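Local coordinates for hypothetical protein (Giardia lamblia, PDB 3I3F) that is of unknown function but belongs to the YjgF-like (endoribonuclease L-PSP) family, forms a trimer and is seen here binding pentanoic acid, at residues S84-L89 against C117-R122. Sequence-based numbering, arbitrary orientation. Where two conformers were deposited one is given.
Sequences SLNIFL and CRCCVR. With LEA (pentanoic acid), chain D.
Ile-87 and Arg-118 meet on the helix-covered face of two parallel neighbours in the sheet, the strands of a right-handed beta-alpha-beta crossover whose helix, 95-108, packs Phe-101 on both side chains. This unit belongs to the Bacillus chorismate mutase-like fold of YjgF relatives. The backbones are joined by Leu-85 N to Cys-117 O, Ile-87 N to Cys-119 O (2.9 Å), Val-121 N to Ile-87 O and Leu-89 N to Val-121 O.

Arg-118 sends CG anti to its own backbone N (chi1 -161°), beside Leu-85 CD1, and then bends at chi3 (103°). One face of the guanidinium thereby rests on Ile-87 CD1, which sits 3.4 Å from Arg-118 NE. Its edge turns to the carboxylate of pentanoic acid: Arg-118 NE reaches LEA O1 at 2.8 Å in a nearly straight bond, while NH2 grips LEA O2. Asn-102 OD1 takes another bond from NH2 and Tyr-105 adds a cation-pi contact, so the group's rotation is well fixed; its positive charge probably helps hold the acid as an anion.

Further along this face, Cys-120 SG packs against both Ile-87 CG2 and Leu-89 CD1, 3.7 Å from the latter.

Across the sheet, on the face that packs on the neighbouring subunits, Val-121 CG2 lies 3.6 Å from Phe-88 CE1, the two side chains pointing the same way. Asn-86 OD1 accepts bonds from Asn-135 of its own chain and Asn-135 of the second subunit. At the other end of that amide, Asn-86 ND2 donates to Leu-85 O from above the carbonyl plane and lies 3.3 Å from Cys-119 SG.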
# COMPACT_ATOMS: atom_id res chain seq x y z
N SER A 84 1.02 -0.44 10.67
CA SER A 84 1.64 -0.86 9.42
C SER A 84 2.27 0.33 8.69
O SER A 84 1.80 1.46 8.82
CB SER A 84 0.58 -1.52 8.53
OG SER A 84 1.14 -2.03 7.33
N LEU A 85 3.33 0.05 7.94
CA LEU A 85 3.93 1.04 7.04
C LEU A 85 4.64 0.32 5.89
O LEU A 85 4.91 -0.88 5.98
CB LEU A 85 4.89 1.97 7.79
CG LEU A 85 6.12 1.38 8.48
CD1 LEU A 85 7.22 1.04 7.48
CD2 LEU A 85 6.65 2.36 9.52
N ASN A 86 4.90 1.05 4.81
CA ASN A 86 5.64 0.53 3.66
C ASN A 86 6.86 1.40 3.43
O ASN A 86 6.81 2.61 3.62
CB ASN A 86 4.81 0.58 2.38
CG ASN A 86 3.54 -0.27 2.42
OD1 ASN A 86 2.73 -0.19 1.50
ND2 ASN A 86 3.36 -1.08 3.46
N ILE A 87 7.95 0.78 2.99
CA ILE A 87 9.16 1.51 2.66
C ILE A 87 9.49 1.34 1.18
O ILE A 87 9.50 0.22 0.67
CB ILE A 87 10.36 1.01 3.49
CG1 ILE A 87 10.09 1.19 4.98
CG2 ILE A 87 11.64 1.74 3.09
CD1 ILE A 87 10.79 0.18 5.84
N PHE A 88 9.73 2.46 0.50
CA PHE A 88 10.32 2.45 -0.83
C PHE A 88 11.73 3.01 -0.71
O PHE A 88 11.91 4.15 -0.31
CB PHE A 88 9.51 3.30 -1.81
CG PHE A 88 8.21 2.68 -2.24
CD1 PHE A 88 8.19 1.47 -2.92
CD2 PHE A 88 7.00 3.32 -2.00
CE1 PHE A 88 6.99 0.89 -3.34
CE2 PHE A 88 5.80 2.75 -2.41
CZ PHE A 88 5.80 1.54 -3.08
N LEU A 89 12.72 2.18 -1.03
CA LEU A 89 14.10 2.64 -1.11
C LEU A 89 14.43 2.89 -2.58
O LEU A 89 13.93 2.20 -3.46
CB LEU A 89 15.06 1.59 -0.53
CG LEU A 89 14.92 1.31 0.96
CD1 LEU A 89 15.88 0.20 1.38
CD2 LEU A 89 15.17 2.57 1.79
N CYS A 117 3.95 -3.80 11.33
CA CYS A 117 3.95 -4.49 10.05
C CYS A 117 4.72 -3.65 9.04
O CYS A 117 4.58 -2.43 9.00
CB CYS A 117 2.53 -4.75 9.57
SG CYS A 117 1.58 -5.84 10.65
N ARG A 118 5.54 -4.32 8.24
CA ARG A 118 6.43 -3.63 7.32
C ARG A 118 6.61 -4.42 6.03
O ARG A 118 6.56 -5.65 6.03
CB ARG A 118 7.80 -3.43 7.98
CG ARG A 118 8.65 -2.37 7.34
CD ARG A 118 10.07 -2.36 7.91
NE ARG A 118 11.04 -2.98 7.01
CZ ARG A 118 12.35 -2.75 7.03
NH1 ARG A 118 12.89 -1.90 7.91
NH2 ARG A 118 13.14 -3.36 6.16
N CYS A 119 6.81 -3.69 4.94
CA CYS A 119 7.41 -4.25 3.74
C CYS A 119 8.40 -3.22 3.21
O CYS A 119 8.34 -2.05 3.57
CB CYS A 119 6.35 -4.62 2.69
SG CYS A 119 5.44 -3.23 2.00
N CYS A 120 9.31 -3.68 2.36
CA CYS A 120 10.36 -2.82 1.84
C CYS A 120 10.80 -3.33 0.47
O CYS A 120 11.23 -4.47 0.33
CB CYS A 120 11.56 -2.80 2.79
SG CYS A 120 12.87 -1.64 2.32
N VAL A 121 10.65 -2.48 -0.54
CA VAL A 121 11.09 -2.80 -1.90
C VAL A 121 11.78 -1.59 -2.51
O VAL A 121 11.64 -0.47 -2.02
CB VAL A 121 9.91 -3.22 -2.80
CG1 VAL A 121 9.19 -4.43 -2.22
CG2 VAL A 121 8.94 -2.06 -3.00
N ARG A 122 12.51 -1.84 -3.59
CA ARG A 122 13.18 -0.77 -4.34
C ARG A 122 12.24 -0.22 -5.40
O ARG A 122 11.49 -0.97 -6.02
CB ARG A 122 14.45 -1.30 -5.03
CG ARG A 122 15.47 -1.93 -4.11
CD ARG A 122 15.93 -0.97 -3.03
NE ARG A 122 17.17 -1.41 -2.40
CZ ARG A 122 18.39 -1.08 -2.84
NH1 ARG A 122 19.46 -1.53 -2.21
NH2 ARG A 122 18.52 -0.30 -3.90
C2 LEA D . 11.04 -5.94 4.95
O2 LEA D . 12.24 -5.64 4.78
C3 LEA D . 10.59 -7.37 4.73
C4 LEA D . 11.66 -8.22 4.06
C5 LEA D . 11.36 -9.71 4.19
C6 LEA D . 9.91 -10.04 3.89
O1 LEA D . 10.19 -5.10 5.31